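Long-range contacts in protein DOA1 (Saccharomyces cerevisiae, PDB 3ODT), which probably binds ubiquitin through its WD40 beta-propeller domain and helps to regulate the turnover of F-box proteins: residues 139-144 and 168-173; 159-164 and 188-193; 109-114 and 147-152; 177-182 and 210-215. All blocks are in the same frame, centred on the assembly; numbering follows the deposited sequence.

Interaction 1: 139-144 and 168-173; sequences QAHNAS and KLWQND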
loop_
_atom_site.group_PDB
_atom_site.type_symbol
_atom_site.label_atom_id
_atom_site.label_comp_id
_atom_site.label_asym_id
_atom_site.label_seq_id
_atom_site.Cartn_x
_atom_site.Cartn_y
_atom_site.Cartn_z
ATOM N N GLN A 139 -9.530 -16.450 -7.038
ATOM C CA GLN A 139 -10.486 -16.122 -8.073
ATOM C C GLN A 139 -11.904 -16.321 -7.509
ATOM O O GLN A 139 -12.307 -17.447 -7.197
ATOM C CB GLN A 139 -10.228 -17.030 -9.298
ATOM C CG GLN A 139 -10.940 -16.603 -10.599
ATOM C CD GLN A 139 -10.348 -17.278 -11.854
ATOM O OE1 GLN A 139 -9.181 -17.054 -12.207
ATOM N NE2 GLN A 139 -11.155 -18.094 -12.534
ATOM N N ALA A 140 -12.628 -15.213 -7.374
ATOM C CA ALA A 140 -13.975 -15.224 -6.819
ATOM C C ALA A 140 -14.664 -13.867 -6.977
ATOM O O ALA A 140 -15.854 -13.804 -7.286
ATOM C CB ALA A 140 -13.943 -15.636 -5.355
ATOM N N HIS A 141 -13.917 -12.785 -6.767
ATOM C CA HIS A 141 -14.485 -11.446 -6.873
ATOM C C HIS A 141 -15.020 -11.180 -8.278
ATOM O O HIS A 141 -14.490 -11.701 -9.264
ATOM C CB HIS A 141 -13.456 -10.364 -6.544
ATOM C CG HIS A 141 -13.189 -10.208 -5.085
ATOM N ND1 HIS A 141 -14.120 -9.678 -4.214
ATOM C CD2 HIS A 141 -12.083 -10.470 -4.347
ATOM C CE1 HIS A 141 -13.603 -9.653 -2.997
ATOM N NE2 HIS A 141 -12.371 -10.121 -3.056
ATOM N N ASN A 142 -16.034 -10.318 -8.355
ATOM C CA ASN A 142 -16.711 -10.007 -9.607
ATOM C C ASN A 142 -16.234 -8.725 -10.286
ATOM O O ASN A 142 -16.791 -8.310 -11.292
ATOM C CB ASN A 142 -18.225 -9.887 -9.357
ATOM C CG ASN A 142 -19.038 -10.300 -10.544
ATOM O OD1 ASN A 142 -18.532 -10.964 -11.451
ATOM N ND2 ASN A 142 -20.316 -9.928 -10.547
ATOM N N ALA A 143 -15.223 -8.099 -9.710
ATOM C CA ALA A 143 -14.657 -6.869 -10.202
ATOM C C ALA A 143 -13.248 -6.732 -9.642
ATOM O O ALA A 143 -12.793 -7.586 -8.864
ATOM C CB ALA A 143 -15.518 -5.667 -9.811
ATOM N N SER A 144 -12.567 -5.680 -10.066
ATOM C CA SER A 144 -11.162 -5.481 -9.733
ATOM C C SER A 144 -10.892 -5.684 -8.257
ATOM O O SER A 144 -11.682 -5.271 -7.413
ATOM C CB SER A 144 -10.739 -4.077 -10.131
ATOM O OG SER A 144 -10.821 -3.941 -11.526
ATOM N N LYS A 168 -13.075 -10.299 1.072
ATOM C CA LYS A 168 -13.141 -11.744 1.215
ATOM C C LYS A 168 -11.952 -12.246 1.997
ATOM O O LYS A 168 -10.815 -11.809 1.740
ATOM C CB LYS A 168 -13.212 -12.440 -0.146
ATOM C CG LYS A 168 -14.572 -12.283 -0.826
ATOM C CD LYS A 168 -14.600 -12.777 -2.270
ATOM C CE LYS A 168 -15.960 -12.466 -2.933
ATOM N NZ LYS A 168 -17.061 -13.265 -2.362
ATOM N N LEU A 169 -12.212 -13.164 2.921
ATOM C CA LEU A 169 -11.200 -13.919 3.630
ATOM C C LEU A 169 -11.085 -15.301 2.994
ATOM O O LEU A 169 -12.097 -15.949 2.702
ATOM C CB LEU A 169 -11.608 -14.050 5.088
ATOM C CG LEU A 169 -10.770 -14.970 5.972
ATOM C CD1 LEU A 169 -9.363 -14.423 6.156
ATOM C CD2 LEU A 169 -11.435 -15.165 7.336
ATOM N N TRP A 170 -9.858 -15.722 2.722
ATOM C CA TRP A 170 -9.544 -16.933 1.975
ATOM C C TRP A 170 -8.712 -17.837 2.839
ATOM O O TRP A 170 -7.947 -17.368 3.680
ATOM C CB TRP A 170 -8.677 -16.557 0.768
ATOM C CG TRP A 170 -9.255 -15.556 -0.145
ATOM C CD1 TRP A 170 -9.362 -14.213 0.079
ATOM C CD2 TRP A 170 -9.808 -15.797 -1.443
ATOM N NE1 TRP A 170 -9.959 -13.611 -1.000
ATOM C CE2 TRP A 170 -10.243 -14.558 -1.947
ATOM C CE3 TRP A 170 -9.960 -16.944 -2.239
ATOM C CZ2 TRP A 170 -10.805 -14.418 -3.203
ATOM C CZ3 TRP A 170 -10.534 -16.801 -3.489
ATOM C CH2 TRP A 170 -10.933 -15.540 -3.968
ATOM N N GLN A 171 -8.832 -19.141 2.617
ATOM C CA GLN A 171 -7.858 -20.084 3.137
ATOM C C GLN A 171 -7.433 -20.945 1.967
ATOM O O GLN A 171 -8.265 -21.504 1.247
ATOM C CB GLN A 171 -8.410 -20.904 4.280
ATOM C CG GLN A 171 -7.370 -21.842 4.886
ATOM C CD GLN A 171 -7.729 -22.299 6.275
ATOM O OE1 GLN A 171 -8.879 -22.677 6.555
ATOM N NE2 GLN A 171 -6.731 -22.320 7.157
ATOM N N ASN A 172 -6.129 -21.003 1.717
ATOM C CA ASN A 172 -5.631 -21.603 0.485
ATOM C C ASN A 172 -6.083 -20.749 -0.698
ATOM O O ASN A 172 -5.823 -19.545 -0.732
ATOM C CB ASN A 172 -6.140 -23.035 0.334
ATOM C CG ASN A 172 -5.534 -23.980 1.353
ATOM O OD1 ASN A 172 -4.427 -23.756 1.842
ATOM N ND2 ASN A 172 -6.259 -25.044 1.678
ATOM N N ASP A 173 -6.770 -21.361 -1.659
ATOM C CA ASP A 173 -7.395 -20.606 -2.739
ATOM C C ASP A 173 -8.918 -20.595 -2.708
ATOM O O ASP A 173 -9.558 -20.311 -3.728
ATOM C CB ASP A 173 -6.891 -21.105 -4.096
ATOM C CG ASP A 173 -7.269 -22.534 -4.374
ATOM O OD1 ASP A 173 -7.841 -23.192 -3.487
ATOM O OD2 ASP A 173 -6.996 -22.994 -5.506
#

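Interaction 2: 159-164 and 188-193; sequences LTASAD and RHLAVV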
loop_
_atom_site.group_PDB
_atom_site.type_symbol
_atom_site.label_atom_id
_atom_site.label_comp_id
_atom_site.label_asym_id
_atom_site.label_seq_id
_atom_site.Cartn_x
_atom_site.Cartn_y
_atom_site.Cartn_z
ATOM N N LEU A 159 -6.649 -11.922 2.724
ATOM C CA LEU A 159 -7.782 -10.994 2.722
ATOM C C LEU A 159 -7.707 -10.112 1.472
ATOM O O LEU A 159 -6.648 -9.602 1.137
ATOM C CB LEU A 159 -7.730 -10.116 3.965
ATOM C CG LEU A 159 -9.023 -9.417 4.371
ATOM C CD1 LEU A 159 -10.093 -10.394 4.858
ATOM C CD2 LEU A 159 -8.710 -8.385 5.457
ATOM N N THR A 160 -8.825 -9.971 0.773
ATOM C CA THR A 160 -8.881 -9.191 -0.446
ATOM C C THR A 160 -10.015 -8.170 -0.374
ATOM O O THR A 160 -11.054 -8.405 0.277
ATOM C CB THR A 160 -9.108 -10.126 -1.668
ATOM O OG1 THR A 160 -10.292 -10.907 -1.462
ATOM C CG2 THR A 160 -7.895 -11.071 -1.866
ATOM N N ALA A 161 -9.827 -7.074 -1.092
ATOM C CA ALA A 161 -10.759 -5.965 -1.172
ATOM C C ALA A 161 -11.049 -5.681 -2.626
ATOM O O ALA A 161 -10.123 -5.607 -3.455
ATOM C CB ALA A 161 -10.132 -4.732 -0.569
ATOM N N SER A 162 -12.316 -5.451 -2.943
ATOM C CA SER A 162 -12.738 -5.350 -4.337
ATOM C C SER A 162 -13.715 -4.237 -4.673
ATOM O O SER A 162 -14.498 -3.762 -3.840
ATOM C CB SER A 162 -13.292 -6.722 -4.764
ATOM O OG SER A 162 -13.855 -6.748 -6.055
ATOM N N ALA A 163 -13.690 -3.841 -5.949
ATOM C CA ALA A 163 -14.684 -2.954 -6.522
ATOM C C ALA A 163 -16.076 -3.565 -6.506
ATOM O O ALA A 163 -17.066 -2.853 -6.753
ATOM C CB ALA A 163 -14.286 -2.572 -7.975
ATOM N N ASP A 164 -16.172 -4.867 -6.205
ATOM C CA ASP A 164 -17.496 -5.488 -6.106
ATOM C C ASP A 164 -18.158 -5.204 -4.750
ATOM O O ASP A 164 -19.232 -5.697 -4.459
ATOM C CB ASP A 164 -17.459 -6.989 -6.453
ATOM C CG ASP A 164 -16.769 -7.852 -5.400
ATOM O OD1 ASP A 164 -16.435 -7.370 -4.304
ATOM O OD2 ASP A 164 -16.537 -9.047 -5.687
ATOM N N ARG A 188 -11.022 -0.216 -1.319
ATOM C CA ARG A 188 -9.762 0.151 -1.925
ATOM C C ARG A 188 -8.529 -0.398 -1.209
ATOM O O ARG A 188 -7.478 -0.613 -1.828
ATOM C CB ARG A 188 -9.643 1.667 -1.969
ATOM C CG ARG A 188 -10.611 2.365 -2.917
ATOM C CD ARG A 188 -10.351 2.006 -4.334
ATOM N NE ARG A 188 -9.097 2.523 -4.920
ATOM C CZ ARG A 188 -9.017 3.454 -5.867
ATOM N NH1 ARG A 188 -10.124 4.080 -6.317
ATOM N NH2 ARG A 188 -7.822 3.777 -6.360
ATOM N N HIS A 189 -8.620 -0.593 0.100
ATOM C CA HIS A 189 -7.419 -1.003 0.819
ATOM C C HIS A 189 -7.717 -1.659 2.145
ATOM O O HIS A 189 -8.785 -1.474 2.731
ATOM C CB HIS A 189 -6.452 0.194 1.007
ATOM C CG HIS A 189 -5.020 -0.184 0.774
ATOM N ND1 HIS A 189 -4.523 -0.485 -0.475
ATOM C CD2 HIS A 189 -3.978 -0.332 1.633
ATOM C CE1 HIS A 189 -3.248 -0.801 -0.374
ATOM N NE2 HIS A 189 -2.889 -0.729 0.900
ATOM N N LEU A 190 -6.730 -2.405 2.622
ATOM C CA LEU A 190 -6.826 -3.199 3.822
ATOM C C LEU A 190 -5.573 -3.067 4.675
ATOM O O LEU A 190 -4.468 -2.956 4.146
ATOM C CB LEU A 190 -7.013 -4.664 3.462
ATOM C CG LEU A 190 -8.197 -5.092 2.595
ATOM C CD1 LEU A 190 -8.009 -6.514 2.107
ATOM C CD2 LEU A 190 -9.470 -4.955 3.401
ATOM N N ALA A 191 -5.728 -3.150 5.986
ATOM C CA ALA A 191 -4.598 -3.383 6.887
ATOM C C ALA A 191 -5.032 -4.400 7.938
ATOM O O ALA A 191 -6.124 -4.265 8.527
ATOM C CB ALA A 191 -4.141 -2.106 7.575
ATOM N N VAL A 192 -4.275 -5.484 8.049
ATOM C CA VAL A 192 -4.547 -6.503 9.047
ATOM C C VAL A 192 -3.973 -6.090 10.416
ATOM O O VAL A 192 -2.787 -5.837 10.562
ATOM C CB VAL A 192 -3.996 -7.868 8.594
ATOM C CG1 VAL A 192 -4.232 -8.945 9.671
ATOM C CG2 VAL A 192 -4.590 -8.234 7.230
ATOM N N VAL A 193 -4.840 -5.973 11.406
ATOM C CA VAL A 193 -4.401 -5.637 12.752
ATOM C C VAL A 193 -3.817 -6.884 13.449
ATOM O O VAL A 193 -2.689 -6.883 13.961
ATOM C CB VAL A 193 -5.561 -5.061 13.550
ATOM C CG1 VAL A 193 -5.157 -4.776 15.005
ATOM C CG2 VAL A 193 -6.096 -3.798 12.896
#

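Interaction 3: 109-114 and 147-152; sequences SLSFQD and DAKVVS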
loop_
_atom_site.group_PDB
_atom_site.type_symbol
_atom_site.label_atom_id
_atom_site.label_comp_id
_atom_site.label_asym_id
_atom_site.label_seq_id
_atom_site.Cartn_x
_atom_site.Cartn_y
_atom_site.Cartn_z
ATOM N N SER A 109 -1.932 -3.738 -6.513
ATOM C CA SER A 109 -1.429 -3.800 -5.155
ATOM C C SER A 109 -0.418 -4.906 -5.013
ATOM O O SER A 109 -0.507 -5.928 -5.696
ATOM C CB SER A 109 -2.558 -3.973 -4.133
ATOM O OG SER A 109 -3.052 -5.302 -4.116
ATOM N N LEU A 110 0.528 -4.699 -4.093
ATOM C CA LEU A 110 1.548 -5.679 -3.773
ATOM C C LEU A 110 1.799 -5.610 -2.275
ATOM O O LEU A 110 1.796 -4.519 -1.669
ATOM C CB LEU A 110 2.873 -5.411 -4.507
ATOM C CG LEU A 110 2.915 -5.871 -5.950
ATOM C CD1 LEU A 110 4.145 -5.310 -6.635
ATOM C CD2 LEU A 110 2.910 -7.406 -6.022
ATOM N N SER A 111 2.057 -6.769 -1.678
ATOM C CA SER A 111 2.436 -6.845 -0.274
ATOM C C SER A 111 3.345 -8.058 -0.081
ATOM O O SER A 111 3.226 -9.050 -0.789
ATOM C CB SER A 111 1.173 -6.975 0.582
ATOM O OG SER A 111 1.476 -6.768 1.946
ATOM N N PHE A 112 4.247 -7.957 0.890
ATOM C CA PHE A 112 5.134 -9.033 1.250
ATOM C C PHE A 112 5.087 -9.271 2.754
ATOM O O PHE A 112 5.167 -8.343 3.567
ATOM C CB PHE A 112 6.563 -8.707 0.815
ATOM C CG PHE A 112 7.574 -9.724 1.210
ATOM C CD1 PHE A 112 7.874 -10.774 0.361
ATOM C CD2 PHE A 112 8.263 -9.631 2.414
ATOM C CE1 PHE A 112 8.852 -11.715 0.714
ATOM C CE2 PHE A 112 9.228 -10.570 2.758
ATOM C CZ PHE A 112 9.498 -11.616 1.908
ATOM N N GLN A 113 4.941 -10.537 3.103
ATOM C CA GLN A 113 5.000 -10.945 4.492
ATOM C C GLN A 113 5.524 -12.376 4.621
ATOM O O GLN A 113 4.994 -13.282 4.000
ATOM C CB GLN A 113 3.600 -10.847 5.082
ATOM C CG GLN A 113 3.566 -10.727 6.592
ATOM C CD GLN A 113 2.239 -10.239 7.056
ATOM O OE1 GLN A 113 1.888 -9.078 6.843
ATOM N NE2 GLN A 113 1.462 -11.127 7.652
ATOM N N ASP A 114 6.566 -12.566 5.426
ATOM C CA ASP A 114 7.007 -13.892 5.832
ATOM C C ASP A 114 7.242 -14.795 4.618
ATOM O O ASP A 114 6.798 -15.941 4.599
ATOM C CB ASP A 114 5.962 -14.515 6.761
ATOM C CG ASP A 114 5.766 -13.711 8.054
ATOM O OD1 ASP A 114 6.781 -13.366 8.696
ATOM O OD2 ASP A 114 4.598 -13.426 8.421
ATOM N N ASP A 147 -6.953 -4.486 -3.362
ATOM C CA ASP A 147 -5.935 -4.821 -2.380
ATOM C C ASP A 147 -6.032 -6.268 -1.947
ATOM O O ASP A 147 -7.075 -6.887 -2.042
ATOM C CB ASP A 147 -6.014 -3.890 -1.168
ATOM C CG ASP A 147 -4.722 -3.908 -0.346
ATOM O OD1 ASP A 147 -3.654 -4.216 -0.903
ATOM O OD2 ASP A 147 -4.781 -3.652 0.881
ATOM N N ALA A 148 -4.915 -6.777 -1.446
ATOM C CA ALA A 148 -4.785 -8.143 -0.969
ATOM C C ALA A 148 -3.684 -8.152 0.086
ATOM O O ALA A 148 -2.607 -7.530 -0.080
ATOM C CB ALA A 148 -4.442 -9.126 -2.126
ATOM N N LYS A 149 -3.961 -8.846 1.176
ATOM C CA LYS A 149 -3.054 -8.917 2.320
ATOM C C LYS A 149 -3.003 -10.321 2.883
ATOM O O LYS A 149 -3.996 -11.069 2.836
ATOM C CB LYS A 149 -3.513 -7.970 3.415
ATOM C CG LYS A 149 -3.425 -6.500 3.077
ATOM C CD LYS A 149 -1.996 -6.031 2.882
ATOM C CE LYS A 149 -1.839 -4.532 3.154
ATOM N NZ LYS A 149 -2.267 -3.671 2.037
ATOM N N VAL A 150 -1.854 -10.663 3.429
ATOM C CA VAL A 150 -1.706 -11.897 4.151
ATOM C C VAL A 150 -2.276 -11.704 5.572
ATOM O O VAL A 150 -1.901 -10.774 6.286
ATOM C CB VAL A 150 -0.216 -12.290 4.250
ATOM C CG1 VAL A 150 -0.055 -13.517 5.165
ATOM C CG2 VAL A 150 0.351 -12.572 2.865
ATOM N N VAL A 151 -3.184 -12.579 5.967
ATOM C CA VAL A 151 -3.681 -12.603 7.342
ATOM C C VAL A 151 -2.760 -13.483 8.195
ATOM O O VAL A 151 -2.284 -13.072 9.252
ATOM C CB VAL A 151 -5.114 -13.123 7.367
ATOM C CG1 VAL A 151 -5.588 -13.323 8.814
ATOM C CG2 VAL A 151 -6.032 -12.138 6.635
ATOM N N SER A 152 -2.497 -14.690 7.713
ATOM C CA SER A 152 -1.628 -15.641 8.402
ATOM C C SER A 152 -0.869 -16.499 7.386
ATOM O O SER A 152 -1.484 -17.276 6.637
ATOM C CB SER A 152 -2.450 -16.547 9.310
ATOM O OG SER A 152 -1.648 -17.614 9.775
#

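Interaction 4: 177-182 and 210-215; sequences KTFSGI and VDMHTG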
loop_
_atom_site.group_PDB
_atom_site.type_symbol
_atom_site.label_atom_id
_atom_site.label_comp_id
_atom_site.label_asym_id
_atom_site.label_seq_id
_atom_site.Cartn_x
_atom_site.Cartn_y
_atom_site.Cartn_z
ATOM N N LYS A 177 -14.978 -16.713 3.932
ATOM C CA LYS A 177 -15.936 -15.717 4.406
ATOM C C LYS A 177 -15.961 -14.469 3.530
ATOM O O LYS A 177 -14.903 -14.002 3.085
ATOM C CB LYS A 177 -15.592 -15.322 5.840
ATOM C CG LYS A 177 -16.669 -14.456 6.513
ATOM C CD LYS A 177 -16.368 -14.285 8.004
ATOM C CE LYS A 177 -17.459 -13.519 8.716
ATOM N NZ LYS A 177 -18.758 -14.249 8.852
ATOM N N THR A 178 -17.160 -13.948 3.302
ATOM C CA THR A 178 -17.349 -12.691 2.584
ATOM C C THR A 178 -17.971 -11.668 3.507
ATOM O O THR A 178 -18.913 -11.971 4.246
ATOM C CB THR A 178 -18.217 -12.890 1.327
ATOM O OG1 THR A 178 -17.550 -13.786 0.438
ATOM C CG2 THR A 178 -18.417 -11.595 0.610
ATOM N N PHE A 179 -17.382 -10.475 3.507
ATOM C CA PHE A 179 -17.882 -9.331 4.265
ATOM C C PHE A 179 -18.514 -8.351 3.267
ATOM O O PHE A 179 -17.827 -7.550 2.617
ATOM C CB PHE A 179 -16.734 -8.648 5.027
ATOM C CG PHE A 179 -15.931 -9.581 5.910
ATOM C CD1 PHE A 179 -16.236 -9.726 7.258
ATOM C CD2 PHE A 179 -14.847 -10.279 5.397
ATOM C CE1 PHE A 179 -15.510 -10.568 8.060
ATOM C CE2 PHE A 179 -14.126 -11.141 6.174
ATOM C CZ PHE A 179 -14.440 -11.281 7.516
ATOM N N SER A 180 -19.835 -8.414 3.144
ATOM C CA SER A 180 -20.568 -7.617 2.152
ATOM C C SER A 180 -21.256 -6.427 2.799
ATOM O O SER A 180 -21.813 -5.571 2.099
ATOM C CB SER A 180 -21.611 -8.457 1.440
ATOM O OG SER A 180 -22.631 -8.816 2.350
ATOM N N GLY A 181 -21.204 -6.365 4.124
ATOM C CA GLY A 181 -21.861 -5.287 4.858
ATOM C C GLY A 181 -20.976 -4.181 5.421
ATOM O O GLY A 181 -21.425 -3.403 6.275
ATOM N N ILE A 182 -19.738 -4.097 4.949
ATOM C CA ILE A 182 -18.781 -3.133 5.501
ATOM C C ILE A 182 -18.836 -1.814 4.736
ATOM O O ILE A 182 -18.909 -0.747 5.346
ATOM C CB ILE A 182 -17.353 -3.695 5.481
ATOM C CG1 ILE A 182 -17.359 -5.087 6.110
ATOM C CG2 ILE A 182 -16.400 -2.752 6.226
ATOM C CD1 ILE A 182 -17.852 -5.121 7.534
ATOM N N VAL A 210 -12.997 -3.867 11.627
ATOM C CA VAL A 210 -13.923 -4.974 11.488
ATOM C C VAL A 210 -13.424 -6.217 12.240
ATOM O O VAL A 210 -12.242 -6.573 12.198
ATOM C CB VAL A 210 -14.085 -5.329 9.973
ATOM C CG1 VAL A 210 -15.119 -6.434 9.776
ATOM C CG2 VAL A 210 -14.495 -4.076 9.173
ATOM N N ASP A 211 -14.355 -6.875 12.913
ATOM C CA ASP A 211 -14.115 -8.156 13.567
ATOM C C ASP A 211 -14.127 -9.262 12.500
ATOM O O ASP A 211 -15.098 -9.459 11.794
ATOM C CB ASP A 211 -15.191 -8.381 14.636
ATOM C CG ASP A 211 -14.974 -9.629 15.450
ATOM O OD1 ASP A 211 -14.765 -10.716 14.881
ATOM O OD2 ASP A 211 -15.044 -9.533 16.684
HETATM N N MSE A 212 -13.019 -9.951 12.340
HETATM C CA MSE A 212 -12.945 -10.917 11.274
HETATM C C MSE A 212 -13.845 -12.118 11.468
HETATM O O MSE A 212 -14.265 -12.743 10.494
HETATM C CB MSE A 212 -11.547 -11.440 11.143
HETATM C CG MSE A 212 -11.477 -12.254 9.922
HETATM SE SE MSE A 212 -10.500 -11.367 8.769
HETATM C CE MSE A 212 -9.084 -12.162 9.325
ATOM N N HIS A 213 -14.116 -12.461 12.714
ATOM C CA HIS A 213 -14.958 -13.619 12.985
ATOM C C HIS A 213 -16.450 -13.303 12.830
ATOM O O HIS A 213 -17.192 -14.074 12.236
ATOM C CB HIS A 213 -14.674 -14.165 14.385
ATOM C CG HIS A 213 -15.607 -15.250 14.800
ATOM N ND1 HIS A 213 -15.586 -16.507 14.233
ATOM C CD2 HIS A 213 -16.602 -15.265 15.714
ATOM C CE1 HIS A 213 -16.525 -17.251 14.788
ATOM N NE2 HIS A 213 -17.157 -16.520 15.688
ATOM N N THR A 214 -16.877 -12.139 13.305
ATOM C CA THR A 214 -18.307 -11.828 13.325
ATOM C C THR A 214 -18.720 -10.905 12.168
ATOM O O THR A 214 -19.895 -10.785 11.878
ATOM C CB THR A 214 -18.695 -11.110 14.612
ATOM O OG1 THR A 214 -18.008 -9.853 14.671
ATOM C CG2 THR A 214 -18.348 -11.943 15.822
ATOM N N GLY A 215 -17.757 -10.264 11.515
ATOM C CA GLY A 215 -18.044 -9.255 10.502
ATOM C C GLY A 215 -18.575 -7.937 11.064
ATOM O O GLY A 215 -18.909 -7.041 10.302
#

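Interaction 1: 139-144 and 168-173
K168 lays its aliphatic chain over one face of the H141 ring, CD lying 3.6 Å from the ring centroid and 20° off the normal, a CH-pi contact displaced toward the CE1 rim. The two side chains slide past each other in opposite directions, and the K168 chain bends at its last torsion (chi4 -69°), beyond the imidazole, where NZ is bonded to T178 OG1. W170 works from the other end of the contact: its far corner, CH2, meets A140 CB at 3.3 Å and the backbone N of Q139 at 3.5 Å, while H141 CD2 stands at the indole edge, 4.3 Å from CZ2. Outside this first shell, T160 OG1 is hydrogen-bonded to both H141 NE2 and W170 NE1, and D164 OD2 pairs with H141 ND1. Both imidazole nitrogens are thus tied down and the rotation of the ring is fixed. Cutting H141 back to an alanine is likely to leave T160 and D164 without their shared mate and uncover the K168 methylenes. Aspartate, histidine, threonine and tryptophan, joined in this order, form the structural tetrad of a WD40 repeat, which ties the loop ahead of strand 145-150 to strand 167-171.

Interaction 2: 159-164 and 188-193
A chi1 of -161° swings L159 CG to the far side from its own N, and L190 turns CG beside its backbone N (chi1 -58°), which brings the two branched ends together across the interface between neighbouring blades. L190 CD1 does most of the touching. It comes to 3.8 Å from L159 CG and settles against the backbone as well, 3.5 Å from L159 O and 3.6 Å from T160 C, so that one methyl rests against the main chain on both sides of T160. A161 CB fills in next to it, 3.7 Å from L190 CG. At the other end V192 CG2 reaches L159 CD2 only loosely, at 4.5 Å. Strands 159-162 and 188-193 run nearly antiparallel (159° between their directions) at a closest axial approach of 6.5 Å, yet they belong to different sheets: 157-162 is the second strand of its blade and 187-194 the first of the next. T160 and S162 point away from strand 188-193. S162 OG accepts from D164 N at 3.0 Å in an ST turn that shapes the chain beyond the strand. Facing C201, R188 and H189 form a classic beta bulge, and R188 makes a cation-pi contact with W146. No hydrogen bond passes between the two segments, and L159 and A161 have their backbone bonds to K149 and D147. The buried meeting is therefore one of methyls and methines, whose hold comes from close fit and the exclusion of water, while L190 has its N met by the D147 carboxylate and its O weakly by the K149 ammonium.

Interaction 3: 109-114 and 147-152
The D147 carboxylate and the Q113 amide are the flat groups here, and each meets the neighbouring strand through one end. S109 brings both CB and OG to 3.4 Å from D147 OD1, with OG also resting near D147 CA. At the other end Q113 reaches across V150 with NE2 leading, 3.8 Å from V150 CG1 and 3.6 Å from V150 O; the chain is extended from a CG anti to the backbone N (chi1 -158°). Between them S111 OG lies 3.7 Å from K149 CD. The K149 chain bends at chi2 (-65°) and again at chi4, carrying NZ to D147 OD2 at 2.8 Å, a salt bridge on the syn lone pair with a weaker bond to OD1. The carboxylate is held by the next blade as well as by its own strand. Strands 109-113 and 147-150 run almost parallel (9°) with their axes 6.3 Å apart; they are the innermost strands of adjacent WD40 blades, side by side around the central channel without joining into one sheet. A148 O, close to S111 CB, is buried here with no partner in the model. S111 and Q113 thus touch the next strand mainly by van der Waals contact, while the strong polar bonding goes to D147, which the nearby lysine probably helps to keep ionised.

Interaction 4: 177-182 and 210-215
G215, whose CA stands at the edge of the F179 ring, closes its own turn through a 2.8 Å bond from N to D211 O. The D211 side chain braces the same turn: OD1 accepts from T214 N at 3.0 Å from above the carboxylate plane, an Asx motif, and from H213 N more weakly. This is the turn between the third and fourth strands of a WD40 blade, V210 and D211 standing where the repeat commonly has its Trp-Asp pair. The last strand of the preceding blade packs against it. With CG beside its backbone N (chi1 -54°), F179 drives its ring into the turn edge first, CZ 3.3 Å from M212 O and CD1 3.7 Å from G215 CA. K177 CG covers part of one ring face from the same strand, while the K177 chain runs on to bring CE within 3.6 Å of H213 O. F198 adds an edge-to-face ring contact from the second strand of the same blade as the turn. A serine in place of F179 would probably open a gap beside the turn and leave F198 without its aromatic mate. G215 has a positive phi (72°), which favours glycine. Farther along, I182 and V210 meet tip to tip, CG2 to CG2 at 3.8 Å, and I182 CD1 reaches G215 O at 3.5 Å.

Overall arrangement
Three consecutive blades of the seven-bladed propeller are joined here. Interactions 2 and 3 lie about 10 Å from the chain centre, interactions 1 and 4 farther out, at about 19 and 21 Å. Interaction 1 fastens the loop from the preceding blade to the third strand of the middle blade, and T160 ties it to interaction 2, with OG1 2.7 Å from H141 NE2. D147 links interactions 3 and 2, its OD2 2.9 Å from L190 N. Sheet bonding continues outward from interaction 1 to interaction 4, with L169 N 2.8 Å from K177 O. Selenomethionine M212 probably packs on L169. The calcium site of D20, S285 and N287 uses none of these segments.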